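PDB 5GMX: carboxylesterase from Uncultured bacterium, which hydrolyses carboxylic esters as a family VIII carboxylesterase of the beta-lactamase fold, and also acts on oxyimino cephalosporins. Local coordinates for residues G37-G42 / G286-T291; I195-D200 / I275-G280. One frame throughout, in Å; residues are numbered along the deposited sequence.

Interaction 1 of 2, residues G37-G42 / G286-T291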
loop_
_atom_site.group_PDB
_atom_site.type_symbol
_atom_site.label_atom_id
_atom_site.label_comp_id
_atom_site.label_asym_id
_atom_site.label_seq_id
_atom_site.Cartn_x
_atom_site.Cartn_y
_atom_site.Cartn_z
ATOM N N GLY A 37 -12.917 -2.118 6.637
ATOM C CA GLY A 37 -12.577 -2.153 8.046
ATOM C C GLY A 37 -12.387 -0.754 8.606
ATOM O O GLY A 37 -11.992 0.180 7.894
ATOM N N LEU A 38 -12.695 -0.609 9.890
ATOM C CA LEU A 38 -12.486 0.638 10.597
ATOM C C LEU A 38 -12.037 0.348 12.024
ATOM O O LEU A 38 -12.695 -0.392 12.768
ATOM C CB LEU A 38 -13.756 1.496 10.587
ATOM C CG LEU A 38 -13.701 2.852 11.317
ATOM C CD1 LEU A 38 -12.857 3.855 10.567
ATOM C CD2 LEU A 38 -15.097 3.428 11.546
ATOM N N ALA A 39 -10.891 0.909 12.390
ATOM C CA ALA A 39 -10.350 0.782 13.731
ATOM C C ALA A 39 -10.375 2.130 14.434
ATOM O O ALA A 39 -10.051 3.160 13.842
ATOM C CB ALA A 39 -8.934 0.220 13.700
ATOM N N ILE A 40 -10.789 2.115 15.694
ATOM C CA ILE A 40 -10.801 3.300 16.533
ATOM C C ILE A 40 -10.078 2.980 17.839
ATOM O O ILE A 40 -10.356 1.957 18.484
ATOM C CB ILE A 40 -12.244 3.789 16.827
ATOM C CG1 ILE A 40 -12.950 4.186 15.533
ATOM C CG2 ILE A 40 -12.231 4.999 17.760
ATOM C CD1 ILE A 40 -12.398 5.465 14.916
ATOM N N GLU A 41 -9.123 3.837 18.190
ATOM C CA GLU A 41 -8.389 3.734 19.448
ATOM C C GLU A 41 -7.838 2.338 19.705
ATOM O O GLU A 41 -7.895 1.842 20.820
ATOM C CB GLU A 41 -9.287 4.171 20.612
ATOM C CG GLU A 41 -9.634 5.655 20.572
ATOM C CD GLU A 41 -10.445 6.131 21.772
ATOM O OE1 GLU A 41 -10.506 5.406 22.793
ATOM O OE2 GLU A 41 -11.003 7.250 21.697
ATOM N N GLY A 42 -7.311 1.708 18.659
ATOM C CA GLY A 42 -6.629 0.442 18.808
ATOM C C GLY A 42 -7.528 -0.774 18.773
ATOM O O GLY A 42 -7.078 -1.876 19.084
ATOM N N GLY A 286 0.916 3.214 17.430
ATOM C CA GLY A 286 1.753 2.049 17.190
ATOM C C GLY A 286 1.220 0.778 17.823
ATOM O O GLY A 286 1.883 -0.252 17.794
ATOM N N THR A 287 0.016 0.851 18.384
ATOM C CA THR A 287 -0.566 -0.271 19.107
ATOM C C THR A 287 -1.977 -0.630 18.630
ATOM O O THR A 287 -2.819 0.239 18.397
ATOM C CB THR A 287 -0.620 0.032 20.628
ATOM O OG1 THR A 287 0.690 0.398 21.091
ATOM C CG2 THR A 287 -1.125 -1.177 21.417
ATOM N N LEU A 288 -2.223 -1.929 18.507
ATOM C CA LEU A 288 -3.537 -2.455 18.163
ATOM C C LEU A 288 -3.860 -3.614 19.103
ATOM O O LEU A 288 -3.097 -4.573 19.190
ATOM C CB LEU A 288 -3.555 -2.897 16.692
ATOM C CG LEU A 288 -4.814 -3.126 15.843
ATOM C CD1 LEU A 288 -5.441 -4.452 16.123
ATOM C CD2 LEU A 288 -5.830 -2.009 16.019
ATOM N N GLY A 289 -4.988 -3.513 19.806
ATOM C CA GLY A 289 -5.413 -4.544 20.741
ATOM C C GLY A 289 -4.351 -4.920 21.757
ATOM O O GLY A 289 -4.172 -6.092 22.070
ATOM N N GLY A 290 -3.616 -3.928 22.248
ATOM C CA GLY A 290 -2.634 -4.163 23.287
ATOM C C GLY A 290 -1.270 -4.653 22.832
ATOM O O GLY A 290 -0.387 -4.855 23.662
ATOM N N THR A 291 -1.082 -4.867 21.532
ATOM C CA THR A 291 0.229 -5.277 21.037
ATOM C C THR A 291 0.891 -4.158 20.215
ATOM O O THR A 291 0.277 -3.588 19.313
ATOM C CB THR A 291 0.135 -6.564 20.188
ATOM O OG1 THR A 291 -0.341 -7.643 21.002
ATOM C CG2 THR A 291 1.509 -6.935 19.611
#
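Leu288 turns CG away from its own amide N (chi1 -162°), and with chi2 at -80° the two torsions bring methyl CD2 against the Gly42 carbonyl, 3.3 Å from Gly42 O and 3.5 Å from Gly42 C. The same carbonyl oxygen accepts the one hydrogen bond between the segments: Gly289 N donates to Gly42 O over 2.8 Å, in the carbonyl plane, with an N-H...O angle of 152°. Gly42 O is thus gripped by an amide while a methyl lies close against it. Gly42 CA rests 3.8 Å from Thr287 O. Ala39 CB adds a loose apolar touch, 4.5 Å from Leu288 CD2. The hairpin is turned by a type I' turn from Leu288 to Thr291, closed in both directions by backbone bonds between these two residues; its positive-phi positions are Gly289 and Gly290. The contact thereby joins this hairpin, which follows helix 272-283, to the turn between strands 33-40 and 43-51 of the large antiparallel sheet. Strand 357-363 pairs with 33-40 on the other edge, and Leu288 also packs on Ile195.

Interaction 2 of 2, residues I195-D200 / I275-G280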
loop_
_atom_site.group_PDB
_atom_site.type_symbol
_atom_site.label_atom_id
_atom_site.label_comp_id
_atom_site.label_asym_id
_atom_site.label_seq_id
_atom_site.Cartn_x
_atom_site.Cartn_y
_atom_site.Cartn_z
ATOM N N ILE A 195 -0.122 -8.078 15.438
ATOM C CA ILE A 195 -1.415 -7.473 15.726
ATOM C C ILE A 195 -2.566 -8.328 15.210
ATOM O O ILE A 195 -3.725 -7.902 15.228
ATOM C CB ILE A 195 -1.512 -6.058 15.126
ATOM C CG1 ILE A 195 -1.271 -6.097 13.620
ATOM C CG2 ILE A 195 -0.485 -5.139 15.777
ATOM C CD1 ILE A 195 -1.316 -4.744 12.966
ATOM N N GLY A 196 -2.239 -9.531 14.748
ATOM C CA GLY A 196 -3.238 -10.478 14.295
ATOM C C GLY A 196 -3.832 -10.169 12.933
ATOM O O GLY A 196 -4.954 -10.565 12.652
ATOM N N ALA A 197 -3.083 -9.473 12.084
ATOM C CA ALA A 197 -3.556 -9.151 10.742
ATOM C C ALA A 197 -2.910 -10.075 9.715
ATOM O O ALA A 197 -3.159 -9.952 8.514
ATOM C CB ALA A 197 -3.257 -7.680 10.397
ATOM N N GLY A 198 -2.105 -11.018 10.205
ATOM C CA GLY A 198 -1.304 -11.886 9.358
ATOM C C GLY A 198 -2.075 -12.848 8.471
ATOM O O GLY A 198 -1.502 -13.453 7.562
ATOM N N ASN A 199 -3.360 -13.019 8.750
ATOM C CA ASN A 199 -4.205 -13.847 7.904
ATOM C C ASN A 199 -5.030 -13.030 6.911
ATOM O O ASN A 199 -5.778 -13.599 6.117
ATOM C CB ASN A 199 -5.138 -14.704 8.760
ATOM C CG ASN A 199 -6.043 -13.866 9.642
ATOM O OD1 ASN A 199 -5.620 -12.849 10.207
ATOM N ND2 ASN A 199 -7.309 -14.260 9.731
ATOM N N ASP A 200 -4.906 -11.705 6.952
ATOM C CA ASP A 200 -5.751 -10.857 6.119
ATOM C C ASP A 200 -4.951 -9.889 5.225
ATOM O O ASP A 200 -5.535 -9.023 4.572
ATOM C CB ASP A 200 -6.738 -10.066 6.983
ATOM C CG ASP A 200 -7.954 -10.900 7.412
ATOM O OD1 ASP A 200 -8.417 -11.774 6.633
ATOM O OD2 ASP A 200 -8.468 -10.662 8.528
ATOM N N ILE A 275 -5.993 -4.325 6.219
ATOM C CA ILE A 275 -5.555 -2.951 5.997
ATOM C C ILE A 275 -5.890 -2.074 7.195
ATOM O O ILE A 275 -5.041 -1.320 7.691
ATOM C CB ILE A 275 -6.204 -2.360 4.733
ATOM C CG1 ILE A 275 -5.817 -3.177 3.502
ATOM C CG2 ILE A 275 -5.814 -0.903 4.554
ATOM C CD1 ILE A 275 -6.626 -2.814 2.259
ATOM N N ALA A 276 -7.131 -2.188 7.660
ATOM C CA ALA A 276 -7.598 -1.375 8.771
ATOM C C ALA A 276 -6.875 -1.723 10.060
ATOM O O ALA A 276 -6.736 -0.877 10.931
ATOM C CB ALA A 276 -9.096 -1.541 8.963
ATOM N N LYS A 277 -6.459 -2.977 10.208
ATOM C CA LYS A 277 -5.707 -3.355 11.395
ATOM C C LYS A 277 -4.332 -2.702 11.397
ATOM O O LYS A 277 -3.907 -2.165 12.424
ATOM C CB LYS A 277 -5.563 -4.874 11.502
ATOM C CG LYS A 277 -6.802 -5.551 12.081
ATOM C CD LYS A 277 -6.633 -7.057 12.194
ATOM C CE LYS A 277 -7.940 -7.685 12.716
ATOM N NZ LYS A 277 -7.782 -9.137 12.994
ATOM N N VAL A 278 -3.635 -2.748 10.259
ATOM C CA VAL A 278 -2.311 -2.112 10.220
ATOM C C VAL A 278 -2.420 -0.594 10.439
ATOM O O VAL A 278 -1.721 -0.015 11.297
ATOM C CB VAL A 278 -1.575 -2.402 8.901
ATOM C CG1 VAL A 278 -0.211 -1.712 8.889
ATOM C CG2 VAL A 278 -1.406 -3.904 8.724
ATOM N N TYR A 279 -3.300 0.057 9.683
ATOM C CA TYR A 279 -3.424 1.501 9.855
ATOM C C TYR A 279 -4.035 1.867 11.208
ATOM O O TYR A 279 -3.794 2.946 11.722
ATOM C CB TYR A 279 -4.241 2.114 8.723
ATOM C CG TYR A 279 -3.409 2.337 7.490
ATOM C CD1 TYR A 279 -2.421 3.309 7.475
ATOM C CD2 TYR A 279 -3.591 1.561 6.349
ATOM C CE1 TYR A 279 -1.637 3.529 6.345
ATOM C CE2 TYR A 279 -2.816 1.767 5.214
ATOM C CZ TYR A 279 -1.837 2.757 5.222
ATOM O OH TYR A 279 -1.060 2.967 4.112
ATOM N N GLY A 280 -4.802 0.945 11.779
ATOM C CA GLY A 280 -5.372 1.096 13.103
ATOM C C GLY A 280 -4.272 1.137 14.145
ATOM O O GLY A 280 -4.285 2.007 15.019
HETATM O O HOH W 1 -6.091 -8.679 15.478
HETATM O O HOH W 2 -6.934 -10.147 10.527
#
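The 195-200 loop passes alongside helix 272-283, closest at Ala197 and Lys277, whose CA atoms are 6.2 Å apart, and its own Asp200 N to Ala197 O bond folds it into a tight turn. Lys277 carries the contact. Its chain is extended beyond CG and runs past Ala197, whose methyl CB meets Lys277 CB at 3.8 Å and also lies against CD. The ammonium end thereby reaches the loop backbone, where Lys277 NZ donates to Gly196 O at 3.2 Å. This bond is bent: the nitrogen stands above the carbonyl plane, 50° out of it, with a C=O...N angle of 130°. Two waters complete the grip. One accepts from Lys277 NZ and donates to Ile195 O; the other accepts from Lys277 NZ at 2.8 Å and lies within hydrogen-bonding distance of both Gly196 O and Asp200 OD2. Asp200 OD2 itself remains 4.8 Å from Lys277 NZ; the opposite charges are not in direct contact, and the second water lies between them. The carboxylate has a direct salt bridge to Arg273, one turn earlier on the same helix. Away from the ammonium group the contact is apolar. Ile195 places CG1 between its backbone N and carbonyl carbon (chi1 57°), sending CD1 onto the helix backbone, 3.7 Å from Lys277 O and 3.9 Å from Val278 CA; Val278 CG2 is a looser neighbour. Ile275 and Val278 also pack on helix 72-86, which carries Lys74 of the ligand pocket. The loop begins with a Schellman motif, Gly196 being the positive-phi C' residue that ends helix 183-192, and the arrangement is a helix C-cap docked on a neighbouring helix within the beta-lactamase fold.

Overall arrangement
Helix 272-283 ties the two contacts together: interaction 2 packs the 195-200 loop against it, while interaction 1 uses the hairpin that follows it in the chain. Their centres are 9 Å apart and they touch, with Ala276 against Gly37, Ala39 against Gly280 and Leu288 against Lys277 O, so strand 33-40 and the loop both pack on this helix. Both are largely buried, although the hairpin tip at Gly289 is exposed and Lys277 partly so. Interaction 2, nearer the centre of the chain, combines a lysine, water bridges and apolar packing; interaction 1, farther out, relies on one backbone bond and a methyl group where Gly42 meets the Gly289-Gly290 turn.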